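Local coordinates for putative aldo/keto reductase (Salmonella enterica subsp. enterica serovar Typhimurium, PDB 4R9O), which probably works as an NADP-dependent oxidoreductase of the aldo/keto reductase family, built on a TIM barrel, at residues W30-S33 with S39-E42; E69-A74 with L81-K86; Q231-I236 with E246-A251; W252-P257 with L276-L281. All blocks are in the same frame, centred on the assembly; numbering follows the deposited sequence.

Contact 1. Residues W30-S33 with S39-E42; sequences WNMS and SFIE
Trp30 and Met32 both carry CG anti to the carbonyl carbon (chi1 -58° and -81°), whereas Phe40 has CG anti to its backbone N (chi1 178°). These turns bring all three side chains together. The indole presents the edge of its six-membered ring to the Phe40 face in an offset edge-to-face pair. The ring centroids are 5.4 Å apart. The closest atoms are Trp30 CZ3 and Phe40 CE2 at 3.8 Å, and Trp30 CH2 also reaches Phe40 CE2.

Beyond CG the Met32 chain is extended. Its end methyl CE comes to the root of the Phe40 ring, 3.9 Å from Phe40 CB and equally close to Phe40 CG. Met32 SD stands obliquely over the ring, 5.3 Å from its centroid, in a Met-aromatic contact. The methyl and the indole meet the ring from the same side of its plane. No hydrogen bond joins the two segments, so dispersion and aromatic packing make the contact.

Asn31, between Trp30 and Met32, has positive phi just after helix 27-30 and turns the chain there. Ser33 then caps the next helix, with its OG on Gln36 N. In the predicted NADP(+) site, Gly267 lies close to the indole.

Phe40 sits on helix 34-46 and is buried. Both it and Trp30 also rest on Met22 of barrel strand 16-23, and Phe40 touches Tyr24 just beyond that strand. The loop of residues 30-33 thus lies against helix 34-46 and strand 16-23 together.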
loop_
_atom_site.group_PDB
_atom_site.type_symbol
_atom_site.label_atom_id
_atom_site.label_comp_id
_atom_site.label_asym_id
_atom_site.label_seq_id
_atom_site.Cartn_x
_atom_site.Cartn_y
_atom_site.Cartn_z
ATOM N N TRP C 30 -30.105 -12.804 20.281
ATOM C CA TRP C 30 -30.349 -14.127 20.870
ATOM C C TRP C 30 -31.829 -14.360 21.143
ATOM O O TRP C 30 -32.266 -15.507 21.280
ATOM C CB TRP C 30 -29.569 -14.307 22.174
ATOM C CG TRP C 30 -28.085 -14.138 22.046
ATOM C CD1 TRP C 30 -27.359 -14.061 20.894
ATOM C CD2 TRP C 30 -27.148 -14.023 23.122
ATOM N NE1 TRP C 30 -26.023 -13.907 21.185
ATOM C CE2 TRP C 30 -25.868 -13.871 22.546
ATOM C CE3 TRP C 30 -27.267 -14.034 24.517
ATOM C CZ2 TRP C 30 -24.718 -13.728 23.317
ATOM C CZ3 TRP C 30 -26.125 -13.894 25.281
ATOM C CH2 TRP C 30 -24.863 -13.738 24.678
ATOM N N ASN C 31 -32.591 -13.272 21.238
ATOM C CA ASN C 31 -34.023 -13.336 21.541
ATOM C C ASN C 31 -34.318 -14.084 22.847
ATOM O O ASN C 31 -35.137 -15.010 22.882
ATOM C CB ASN C 31 -34.789 -13.983 20.381
ATOM C CG ASN C 31 -34.781 -13.126 19.127
ATOM O OD1 ASN C 31 -34.511 -13.613 18.028
ATOM N ND2 ASN C 31 -35.076 -11.840 19.287
ATOM N N MET C 32 -33.644 -13.671 23.917
ATOM C CA MET C 32 -33.849 -14.253 25.241
ATOM C C MET C 32 -34.809 -13.424 26.090
ATOM O O MET C 32 -34.754 -12.192 26.087
ATOM C CB MET C 32 -32.517 -14.388 25.984
ATOM C CG MET C 32 -31.676 -15.600 25.622
ATOM S SD MET C 32 -30.206 -15.707 26.678
ATOM C CE MET C 32 -29.416 -17.177 26.019
ATOM N N SER C 33 -35.691 -14.105 26.813
ATOM C CA SER C 33 -36.467 -13.466 27.866
ATOM C C SER C 33 -35.515 -13.139 29.008
ATOM O O SER C 33 -34.405 -13.680 29.068
ATOM C CB SER C 33 -37.586 -14.380 28.360
ATOM O OG SER C 33 -37.033 -15.511 29.002
ATOM N N SER C 39 -30.765 -17.660 33.536
ATOM C CA SER C 39 -30.277 -19.035 33.475
ATOM C C SER C 39 -28.939 -19.142 32.740
ATOM O O SER C 39 -28.049 -19.879 33.172
ATOM C CB SER C 39 -31.317 -19.930 32.798
ATOM O OG SER C 39 -32.565 -19.796 33.444
ATOM N N PHE C 40 -28.813 -18.413 31.631
ATOM C CA PHE C 40 -27.580 -18.398 30.839
ATOM C C PHE C 40 -26.400 -17.829 31.631
ATOM O O PHE C 40 -25.296 -18.373 31.594
ATOM C CB PHE C 40 -27.778 -17.594 29.544
ATOM C CG PHE C 40 -26.541 -17.502 28.696
ATOM C CD1 PHE C 40 -26.101 -18.598 27.972
ATOM C CD2 PHE C 40 -25.816 -16.319 28.626
ATOM C CE1 PHE C 40 -24.961 -18.524 27.196
ATOM C CE2 PHE C 40 -24.667 -16.233 27.856
ATOM C CZ PHE C 40 -24.235 -17.328 27.137
ATOM N N ILE C 41 -26.638 -16.727 32.335
ATOM C CA ILE C 41 -25.640 -16.135 33.217
ATOM C C ILE C 41 -25.223 -17.136 34.290
ATOM O O ILE C 41 -24.037 -17.383 34.488
ATOM C CB ILE C 41 -26.169 -14.846 33.889
ATOM C CG1 ILE C 41 -26.391 -13.750 32.840
ATOM C CG2 ILE C 41 -25.202 -14.367 34.972
ATOM C CD1 ILE C 41 -27.139 -12.540 33.363
ATOM N N GLU C 42 -26.206 -17.723 34.973
ATOM C CA GLU C 42 -25.932 -18.732 35.993
ATOM C C GLU C 42 -25.131 -19.900 35.435
ATOM O O GLU C 42 -24.302 -20.477 36.134
ATOM C CB GLU C 42 -27.244 -19.248 36.607
ATOM C CG GLU C 42 -27.928 -18.242 37.502
ATOM C CD GLU C 42 -29.214 -18.773 38.090
ATOM O OE1 GLU C 42 -29.733 -19.780 37.567
ATOM O OE2 GLU C 42 -29.701 -18.179 39.074
#

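Contact 2. Residues E69-A74 with L81-K86; sequences EALTLA and LQIVTK
Lys86 NZ is gripped by three groups: a salt bridge to Asp53 OD2 and hydrogen bonds to Tyr58 OH and His54 O. Tyr58 is the probable proton donor. With His131 touching the lysine chain, the group is consistent with the Asp-Tyr-Lys-His tetrad of aldo/keto reductases. The grip fixes the amine end of Lys86 beside the tyrosine hydroxyl.

Farther back, at the strand's start and the residue before it, contact with helix 63-73 is apolar. Leu71 divides its two methyls between two partners. Its CD1 meets Ile83 CD1 at 4.1 Å, and the two side chains reach toward each other tip to tip. Its CD2 lies 3.9 Å from Leu81 CD1, where the leucines cross at a slant. Leu71 has CD1 anti to CA (chi2 -173°), which carries this methyl straight on toward the strand. All three residues are buried, with 88 Å² covered in total.

Polar bonds also fix the segment 81-86. Ile83 N donates to Asp126 OD2, and Leu81 O accepts from Arg78 NH1. Thr85 OG1 is hydrogen-bonded to Glu64 OE2.

The helix is the middle piece of a beta-alpha-beta crossover from strand 51-53 to strand 82-90, which pair in parallel. Leu81 and Ile83 both touch Val52 of the first strand. On the other flank, strand 125-130 continues the barrel. Leu81 also reaches Leu45 of helix 34-46, and Ala70 packs on Leu37 and Val38 of that helix.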
loop_
_atom_site.group_PDB
_atom_site.type_symbol
_atom_site.label_atom_id
_atom_site.label_comp_id
_atom_site.label_asym_id
_atom_site.label_seq_id
_atom_site.Cartn_x
_atom_site.Cartn_y
_atom_site.Cartn_z
ATOM N N GLU C 69 -32.180 -6.123 33.462
ATOM C CA GLU C 69 -33.450 -6.767 33.781
ATOM C C GLU C 69 -33.231 -8.143 34.389
ATOM O O GLU C 69 -33.975 -8.561 35.273
ATOM C CB GLU C 69 -34.326 -6.887 32.538
ATOM C CG GLU C 69 -34.841 -5.570 32.006
ATOM C CD GLU C 69 -35.618 -5.738 30.713
ATOM O OE1 GLU C 69 -35.561 -6.840 30.118
ATOM O OE2 GLU C 69 -36.300 -4.776 30.298
ATOM N N ALA C 70 -32.211 -8.850 33.907
ATOM C CA ALA C 70 -31.853 -10.147 34.469
ATOM C C ALA C 70 -31.277 -9.979 35.869
ATOM O O ALA C 70 -31.618 -10.730 36.784
ATOM C CB ALA C 70 -30.861 -10.874 33.573
ATOM N N LEU C 71 -30.411 -8.984 36.034
ATOM C CA LEU C 71 -29.834 -8.691 37.344
ATOM C C LEU C 71 -30.890 -8.278 38.366
ATOM O O LEU C 71 -30.712 -8.485 39.567
ATOM C CB LEU C 71 -28.771 -7.595 37.231
ATOM C CG LEU C 71 -27.493 -8.000 36.514
ATOM C CD1 LEU C 71 -26.431 -6.895 36.610
ATOM C CD2 LEU C 71 -26.971 -9.330 37.059
ATOM N N THR C 72 -31.985 -7.692 37.891
ATOM C CA THR C 72 -33.050 -7.263 38.781
ATOM C C THR C 72 -33.837 -8.477 39.271
ATOM O O THR C 72 -34.240 -8.525 40.424
ATOM C CB THR C 72 -33.995 -6.251 38.097
ATOM O OG1 THR C 72 -33.275 -5.046 37.807
ATOM C CG2 THR C 72 -35.177 -5.920 38.994
ATOM N N LEU C 73 -34.020 -9.466 38.402
ATOM C CA LEU C 73 -34.686 -10.711 38.785
ATOM C C LEU C 73 -33.806 -11.572 39.691
ATOM O O LEU C 73 -34.312 -12.366 40.481
ATOM C CB LEU C 73 -35.082 -11.513 37.547
ATOM C CG LEU C 73 -36.150 -10.911 36.638
ATOM C CD1 LEU C 73 -36.308 -11.745 35.380
ATOM C CD2 LEU C 73 -37.471 -10.786 37.372
ATOM N N ALA C 74 -32.492 -11.419 39.568
ATOM C CA ALA C 74 -31.551 -12.218 40.349
ATOM C C ALA C 74 -30.401 -11.361 40.885
ATOM O O ALA C 74 -29.279 -11.447 40.386
ATOM C CB ALA C 74 -31.010 -13.365 39.506
ATOM N N LEU C 81 -20.163 -11.212 39.551
ATOM C CA LEU C 81 -19.690 -10.816 38.230
ATOM C C LEU C 81 -18.689 -9.668 38.288
ATOM O O LEU C 81 -18.721 -8.841 39.200
ATOM C CB LEU C 81 -20.863 -10.394 37.345
ATOM C CG LEU C 81 -22.028 -11.364 37.116
ATOM C CD1 LEU C 81 -23.301 -10.601 36.742
ATOM C CD2 LEU C 81 -21.655 -12.354 36.030
ATOM N N GLN C 82 -17.799 -9.622 37.304
ATOM C CA GLN C 82 -17.042 -8.407 37.029
ATOM C C GLN C 82 -17.628 -7.823 35.751
ATOM O O GLN C 82 -17.577 -8.447 34.690
ATOM C CB GLN C 82 -15.542 -8.673 36.879
ATOM C CG GLN C 82 -14.884 -9.271 38.107
ATOM C CD GLN C 82 -15.121 -10.760 38.183
ATOM O OE1 GLN C 82 -15.425 -11.306 39.250
ATOM N NE2 GLN C 82 -15.005 -11.428 37.039
ATOM N N ILE C 83 -18.215 -6.642 35.861
ATOM C CA ILE C 83 -18.862 -6.028 34.719
ATOM C C ILE C 83 -17.992 -4.965 34.075
ATOM O O ILE C 83 -17.537 -4.025 34.727
ATOM C CB ILE C 83 -20.198 -5.398 35.091
ATOM C CG1 ILE C 83 -21.092 -6.450 35.751
ATOM C CG2 ILE C 83 -20.847 -4.812 33.833
ATOM C CD1 ILE C 83 -22.427 -5.916 36.211
ATOM N N VAL C 84 -17.772 -5.141 32.782
ATOM C CA VAL C 84 -16.972 -4.219 31.997
ATOM C C VAL C 84 -17.898 -3.560 30.997
ATOM O O VAL C 84 -18.652 -4.246 30.306
ATOM C CB VAL C 84 -15.826 -4.926 31.242
ATOM C CG1 VAL C 84 -15.009 -3.901 30.424
ATOM C CG2 VAL C 84 -14.916 -5.707 32.197
ATOM N N THR C 85 -17.858 -2.235 30.915
ATOM C CA THR C 85 -18.601 -1.568 29.860
ATOM C C THR C 85 -17.782 -0.433 29.245
ATOM O O THR C 85 -16.637 -0.192 29.648
ATOM C CB THR C 85 -19.962 -1.045 30.365
ATOM O OG1 THR C 85 -20.748 -0.627 29.239
ATOM C CG2 THR C 85 -19.786 0.108 31.346
ATOM N N LYS C 86 -18.349 0.227 28.239
ATOM C CA LYS C 86 -17.597 1.187 27.437
ATOM C C LYS C 86 -18.437 2.375 27.024
ATOM O O LYS C 86 -19.661 2.299 27.012
ATOM C CB LYS C 86 -17.037 0.537 26.163
ATOM C CG LYS C 86 -16.583 -0.893 26.271
ATOM C CD LYS C 86 -16.020 -1.346 24.927
ATOM C CE LYS C 86 -15.760 -2.840 24.891
ATOM N NZ LYS C 86 -17.020 -3.635 24.980
#

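Contact 3. Residues Q231-I236 with E246-A251; sequences QELSVI and EQVVYA
Leu233 meets two adjacent valines with its two methyls. Leu233 CD2 is 3.6 Å from Val248 CG1, a snug apolar approach, and the two side chains run alongside one another in opposite senses. Leu233 CD1 lies 3.8 Å from Val249 CG2, and the same valine methyl also reaches Leu233 CD2. Ile236, one helical turn on, brings its CG2 branch to Val248 CG1 at 3.9 Å, lying across it, nearly perpendicular. Val248 CG1 is therefore shared by Leu233 and Ile236. Being anti to the backbone N (chi1 180°), this branch is directed at both.

Helices 227-240 and 245-254 both lie between strands 210-212 and 261-264 of the TIM barrel, where a single helix would complete the usual beta-alpha unit. The axes of the two short segments pass 9.4 Å apart and are nearly perpendicular, at 86°.

The next shell closes round the leucine. Ile291 of helix 285-296 packs on both Leu233 and Ile236. Leu220 of helix 219-222 touches Leu233 and Val249, and Leu215 also touches Val249. Leu215 and Leu220 belong to the predicted NADP(+) site. Glu246 forms a salt bridge with Arg271. Farther out, Val235 and Glu232 pack on Thr92 of the second subunit.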
loop_
_atom_site.group_PDB
_atom_site.type_symbol
_atom_site.label_atom_id
_atom_site.label_comp_id
_atom_site.label_asym_id
_atom_site.label_seq_id
_atom_site.Cartn_x
_atom_site.Cartn_y
_atom_site.Cartn_z
ATOM N N GLN C 231 -10.669 -26.083 7.207
ATOM C CA GLN C 231 -10.335 -27.503 7.120
ATOM C C GLN C 231 -8.885 -27.822 7.511
ATOM O O GLN C 231 -8.596 -28.957 7.882
ATOM C CB GLN C 231 -10.652 -28.029 5.716
ATOM C CG GLN C 231 -12.104 -27.770 5.336
ATOM C CD GLN C 231 -12.453 -28.164 3.917
ATOM O OE1 GLN C 231 -11.636 -28.737 3.192
ATOM N NE2 GLN C 231 -13.680 -27.847 3.505
ATOM N N GLU C 232 -7.990 -26.837 7.468
ATOM C CA GLU C 232 -6.646 -27.039 8.015
ATOM C C GLU C 232 -6.677 -26.965 9.545
ATOM O O GLU C 232 -5.907 -27.644 10.225
ATOM C CB GLU C 232 -5.653 -26.019 7.453
ATOM C CG GLU C 232 -4.252 -26.569 7.150
ATOM C CD GLU C 232 -3.378 -26.713 8.389
ATOM O OE1 GLU C 232 -3.704 -26.099 9.429
ATOM O OE2 GLU C 232 -2.356 -27.435 8.317
ATOM N N LEU C 233 -7.569 -26.142 10.087
ATOM C CA LEU C 233 -7.806 -26.132 11.525
ATOM C C LEU C 233 -8.381 -27.489 11.988
ATOM O O LEU C 233 -8.114 -27.934 13.107
ATOM C CB LEU C 233 -8.754 -24.987 11.907
ATOM C CG LEU C 233 -8.147 -23.581 12.055
ATOM C CD1 LEU C 233 -9.215 -22.487 11.884
ATOM C CD2 LEU C 233 -7.481 -23.439 13.408
ATOM N N SER C 234 -9.151 -28.144 11.122
ATOM C CA SER C 234 -9.747 -29.440 11.454
ATOM C C SER C 234 -8.692 -30.536 11.500
ATOM O O SER C 234 -8.824 -31.498 12.254
ATOM C CB SER C 234 -10.837 -29.822 10.452
ATOM O OG SER C 234 -11.957 -28.970 10.576
ATOM N N VAL C 235 -7.652 -30.388 10.684
ATOM C CA VAL C 235 -6.539 -31.334 10.681
ATOM C C VAL C 235 -5.756 -31.242 11.989
ATOM O O VAL C 235 -5.392 -32.249 12.600
ATOM C CB VAL C 235 -5.583 -31.079 9.495
ATOM C CG1 VAL C 235 -4.418 -32.061 9.532
ATOM C CG2 VAL C 235 -6.336 -31.180 8.175
ATOM N N ILE C 236 -5.490 -30.014 12.414
ATOM C CA ILE C 236 -4.778 -29.790 13.658
ATOM C C ILE C 236 -5.648 -30.147 14.863
ATOM O O ILE C 236 -5.144 -30.641 15.879
ATOM C CB ILE C 236 -4.275 -28.339 13.734
ATOM C CG1 ILE C 236 -3.119 -28.182 12.744
ATOM C CG2 ILE C 236 -3.847 -27.974 15.139
ATOM C CD1 ILE C 236 -2.610 -26.804 12.594
ATOM N N GLU C 246 -13.069 -24.397 17.049
ATOM C CA GLU C 246 -13.120 -23.222 17.925
ATOM C C GLU C 246 -12.100 -23.361 19.036
ATOM O O GLU C 246 -11.445 -22.397 19.415
ATOM C CB GLU C 246 -14.511 -23.028 18.545
ATOM C CG GLU C 246 -15.630 -22.760 17.564
ATOM C CD GLU C 246 -16.383 -24.025 17.187
ATOM O OE1 GLU C 246 -15.726 -25.026 16.824
ATOM O OE2 GLU C 246 -17.631 -24.016 17.257
ATOM N N GLN C 247 -11.985 -24.576 19.567
ATOM C CA GLN C 247 -10.997 -24.864 20.600
ATOM C C GLN C 247 -9.586 -24.584 20.134
ATOM O O GLN C 247 -8.768 -24.069 20.888
ATOM C CB GLN C 247 -11.095 -26.317 21.038
ATOM C CG GLN C 247 -12.216 -26.545 21.969
ATOM C CD GLN C 247 -12.524 -28.003 22.148
ATOM O OE1 GLN C 247 -13.679 -28.381 22.324
ATOM N NE2 GLN C 247 -11.488 -28.839 22.101
ATOM N N VAL C 248 -9.304 -24.961 18.894
ATOM C CA VAL C 248 -7.974 -24.771 18.331
ATOM C C VAL C 248 -7.676 -23.276 18.192
ATOM O O VAL C 248 -6.623 -22.814 18.609
ATOM C CB VAL C 248 -7.835 -25.482 16.968
ATOM C CG1 VAL C 248 -6.435 -25.264 16.380
ATOM C CG2 VAL C 248 -8.131 -26.975 17.124
ATOM N N VAL C 249 -8.618 -22.521 17.636
ATOM C CA VAL C 249 -8.445 -21.074 17.483
ATOM C C VAL C 249 -8.252 -20.380 18.838
ATOM O O VAL C 249 -7.360 -19.554 18.987
ATOM C CB VAL C 249 -9.642 -20.435 16.759
ATOM C CG1 VAL C 249 -9.520 -18.909 16.753
ATOM C CG2 VAL C 249 -9.758 -20.986 15.341
ATOM N N TYR C 250 -9.083 -20.707 19.825
ATOM C CA TYR C 250 -8.922 -20.111 21.158
ATOM C C TYR C 250 -7.548 -20.455 21.758
ATOM O O TYR C 250 -6.900 -19.610 22.382
ATOM C CB TYR C 250 -10.048 -20.567 22.100
ATOM C CG TYR C 250 -11.392 -19.908 21.818
ATOM C CD1 TYR C 250 -11.491 -18.533 21.628
ATOM C CD2 TYR C 250 -12.554 -20.664 21.735
ATOM C CE1 TYR C 250 -12.725 -17.930 21.366
ATOM C CE2 TYR C 250 -13.783 -20.079 21.469
ATOM C CZ TYR C 250 -13.866 -18.713 21.287
ATOM O OH TYR C 250 -15.095 -18.147 21.028
ATOM N N ALA C 251 -7.115 -21.700 21.569
ATOM C CA ALA C 251 -5.828 -22.159 22.081
ATOM C C ALA C 251 -4.702 -21.370 21.423
ATOM O O ALA C 251 -3.714 -21.018 22.064
ATOM C CB ALA C 251 -5.658 -23.665 21.840
#

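Contact 4. Residues W252-P257 with L276-L281; sequences WILRLP and LEAETL
Leu254 points the end of its side chain at the short 3-10 segment 277-280, which follows helix 269-276 in the outer layer of the TIM barrel. CD1 lies anti to CA (chi2 -179°), and this methyl alone makes the touch. It lands beside the peptide link between Ala278 and Glu279. CD1 is 4.2 Å from Ala278 O and as far from Glu279 N. Ala278 CB lies 4.4 Å from the same Leu254 CD1, a loose apolar contact.

Glu279 behaves differently from Ala278. Its CB bond points away from Leu254, and of its side chain the aliphatic CG comes nearest, 4.5 Å from Leu254 CD1. The carboxylate is held by other partners. Glu279 OE1 forms a salt bridge with Arg19, and Glu279 OE2 accepts from Gln6 N. This grip at both oxygens probably favours the ionised form.

The leucine also rests on Arg19 and Phe20 of strand 16-23, so it bridges helix 245-254, that strand and the 3-10 segment. Nearby, Trp252 stacks on Trp288 of helix 285-296. Residues of the third subunit, Leu136 and Met137, pack against Leu256 and Pro257.

The turn is closed from within. Glu277 O accepts from both Thr280 N, at 3.3 Å, and Thr280 OG1, at 3.0 Å. The two donors approach from the same face of the carbonyl plane, with the hydroxyl oxygen tilted 21° out of it.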
loop_
_atom_site.group_PDB
_atom_site.type_symbol
_atom_site.label_atom_id
_atom_site.label_comp_id
_atom_site.label_asym_id
_atom_site.label_seq_id
_atom_site.Cartn_x
_atom_site.Cartn_y
_atom_site.Cartn_z
ATOM N N TRP C 252 -4.888 -21.068 20.141
ATOM C CA TRP C 252 -3.926 -20.306 19.351
ATOM C C TRP C 252 -3.738 -18.894 19.904
ATOM O O TRP C 252 -2.618 -18.374 19.963
ATOM C CB TRP C 252 -4.397 -20.247 17.894
ATOM C CG TRP C 252 -3.440 -19.604 16.930
ATOM C CD1 TRP C 252 -2.488 -20.236 16.181
ATOM C CD2 TRP C 252 -3.358 -18.212 16.590
ATOM N NE1 TRP C 252 -1.808 -19.325 15.410
ATOM C CE2 TRP C 252 -2.323 -18.073 15.642
ATOM C CE3 TRP C 252 -4.044 -17.065 17.015
ATOM C CZ2 TRP C 252 -1.967 -16.839 15.094
ATOM C CZ3 TRP C 252 -3.688 -15.830 16.469
ATOM C CH2 TRP C 252 -2.655 -15.732 15.523
ATOM N N ILE C 253 -4.854 -18.279 20.288
ATOM C CA ILE C 253 -4.866 -16.946 20.879
ATOM C C ILE C 253 -4.246 -16.948 22.281
ATOM O O ILE C 253 -3.444 -16.075 22.623
ATOM C CB ILE C 253 -6.313 -16.407 20.954
ATOM C CG1 ILE C 253 -6.834 -16.083 19.551
ATOM C CG2 ILE C 253 -6.405 -15.185 21.860
ATOM C CD1 ILE C 253 -8.298 -15.691 19.533
ATOM N N LEU C 254 -4.622 -17.936 23.089
ATOM C CA LEU C 254 -4.089 -18.074 24.443
ATOM C C LEU C 254 -2.572 -18.254 24.470
ATOM O O LEU C 254 -1.923 -17.929 25.463
ATOM C CB LEU C 254 -4.729 -19.270 25.160
ATOM C CG LEU C 254 -6.211 -19.208 25.536
ATOM C CD1 LEU C 254 -6.597 -20.498 26.253
ATOM C CD2 LEU C 254 -6.506 -17.994 26.408
ATOM N N ARG C 255 -2.026 -18.807 23.390
ATOM C CA ARG C 255 -0.595 -19.104 23.296
ATOM C C ARG C 255 0.251 -17.822 23.218
ATOM O O ARG C 255 1.442 -17.837 23.526
ATOM C CB ARG C 255 -0.331 -20.007 22.080
ATOM C CG ARG C 255 1.127 -20.437 21.866
ATOM C CD ARG C 255 1.690 -21.139 23.091
ATOM N NE ARG C 255 3.105 -21.483 22.930
ATOM C CZ ARG C 255 4.108 -20.637 23.152
ATOM N NH1 ARG C 255 5.363 -21.044 22.998
ATOM N NH2 ARG C 255 3.860 -19.383 23.530
ATOM N N LEU C 256 -0.372 -16.714 22.819
ATOM C CA LEU C 256 0.336 -15.438 22.704
ATOM C C LEU C 256 0.919 -14.996 24.043
ATOM O O LEU C 256 0.261 -15.100 25.073
ATOM C CB LEU C 256 -0.593 -14.352 22.163
ATOM C CG LEU C 256 -1.090 -14.546 20.722
ATOM C CD1 LEU C 256 -2.018 -13.404 20.308
ATOM C CD2 LEU C 256 0.086 -14.645 19.767
ATOM N N PRO C 257 2.161 -14.483 24.029
ATOM C CA PRO C 257 2.833 -14.085 25.275
ATOM C C PRO C 257 2.277 -12.798 25.922
ATOM O O PRO C 257 2.672 -12.484 27.044
ATOM C CB PRO C 257 4.289 -13.904 24.840
ATOM C CG PRO C 257 4.207 -13.584 23.389
ATOM C CD PRO C 257 3.038 -14.347 22.851
ATOM N N LEU C 276 -14.126 -23.179 26.630
ATOM C CA LEU C 276 -13.323 -23.267 27.841
ATOM C C LEU C 276 -12.358 -24.443 27.823
ATOM O O LEU C 276 -11.362 -24.443 28.541
ATOM C CB LEU C 276 -14.237 -23.356 29.061
ATOM C CG LEU C 276 -15.323 -22.278 29.076
ATOM C CD1 LEU C 276 -16.192 -22.381 30.318
ATOM C CD2 LEU C 276 -14.707 -20.881 28.944
ATOM N N GLU C 277 -12.652 -25.439 26.994
ATOM C CA GLU C 277 -11.795 -26.613 26.871
ATOM C C GLU C 277 -10.442 -26.288 26.223
ATOM O O GLU C 277 -9.521 -27.106 26.262
ATOM C CB GLU C 277 -12.515 -27.705 26.075
ATOM C CG GLU C 277 -13.759 -28.249 26.774
ATOM C CD GLU C 277 -14.444 -29.362 25.999
ATOM O OE1 GLU C 277 -15.451 -29.904 26.506
ATOM O OE2 GLU C 277 -13.982 -29.692 24.887
ATOM N N ALA C 278 -10.317 -25.097 25.638
ATOM C CA ALA C 278 -9.056 -24.691 25.023
ATOM C C ALA C 278 -7.936 -24.532 26.053
ATOM O O ALA C 278 -6.766 -24.699 25.719
ATOM C CB ALA C 278 -9.236 -23.402 24.236
ATOM N N GLU C 279 -8.296 -24.222 27.297
ATOM C CA GLU C 279 -7.321 -24.084 28.384
ATOM C C GLU C 279 -6.439 -25.326 28.573
ATOM O O GLU C 279 -5.327 -25.220 29.094
ATOM C CB GLU C 279 -8.026 -23.768 29.713
ATOM C CG GLU C 279 -8.466 -22.310 29.882
ATOM C CD GLU C 279 -8.329 -21.795 31.320
ATOM O OE1 GLU C 279 -7.204 -21.830 31.872
ATOM O OE2 GLU C 279 -9.344 -21.346 31.895
ATOM N N THR C 280 -6.930 -26.494 28.158
ATOM C CA THR C 280 -6.204 -27.747 28.379
ATOM C C THR C 280 -5.499 -28.287 27.123
ATOM O O THR C 280 -4.875 -29.349 27.161
ATOM C CB THR C 280 -7.148 -28.842 28.920
ATOM O OG1 THR C 280 -8.147 -29.151 27.938
ATOM C CG2 THR C 280 -7.822 -28.375 30.200
ATOM N N LEU C 281 -5.603 -27.551 26.021
ATOM C CA LEU C 281 -5.020 -27.958 24.746
ATOM C C LEU C 281 -3.517 -27.660 24.658
ATOM O O LEU C 281 -3.074 -26.557 24.982
ATOM C CB LEU C 281 -5.745 -27.258 23.596
ATOM C CG LEU C 281 -6.688 -28.087 22.730
ATOM C CD1 LEU C 281 -7.740 -28.771 23.580
ATOM C CD2 LEU C 281 -7.339 -27.204 21.670
#

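In the fold
The four contacts form two pairs. Contacts 1 and 2 lie with centres 12 Å apart and touch through Ile41, whose CD1 is 4.1 Å from Ala70 CB. Contacts 3 and 4 share helix 245-254, with centres 11 Å apart; Tyr250 CB and Ala278 CB meet there at 3.6 Å. The pairs do not touch: contacts 1 and 4 stay about 10 Å apart at their nearest atoms. The predicted NADP(+) site relates to both pairs. Trp30 of contact 1 lies by Gly267, and Val249 of contact 3 by Leu215. The side chains of Trp30 and of Ile83 in contact 2 are each about 10 Å from that of Tyr58, the probable proton donor.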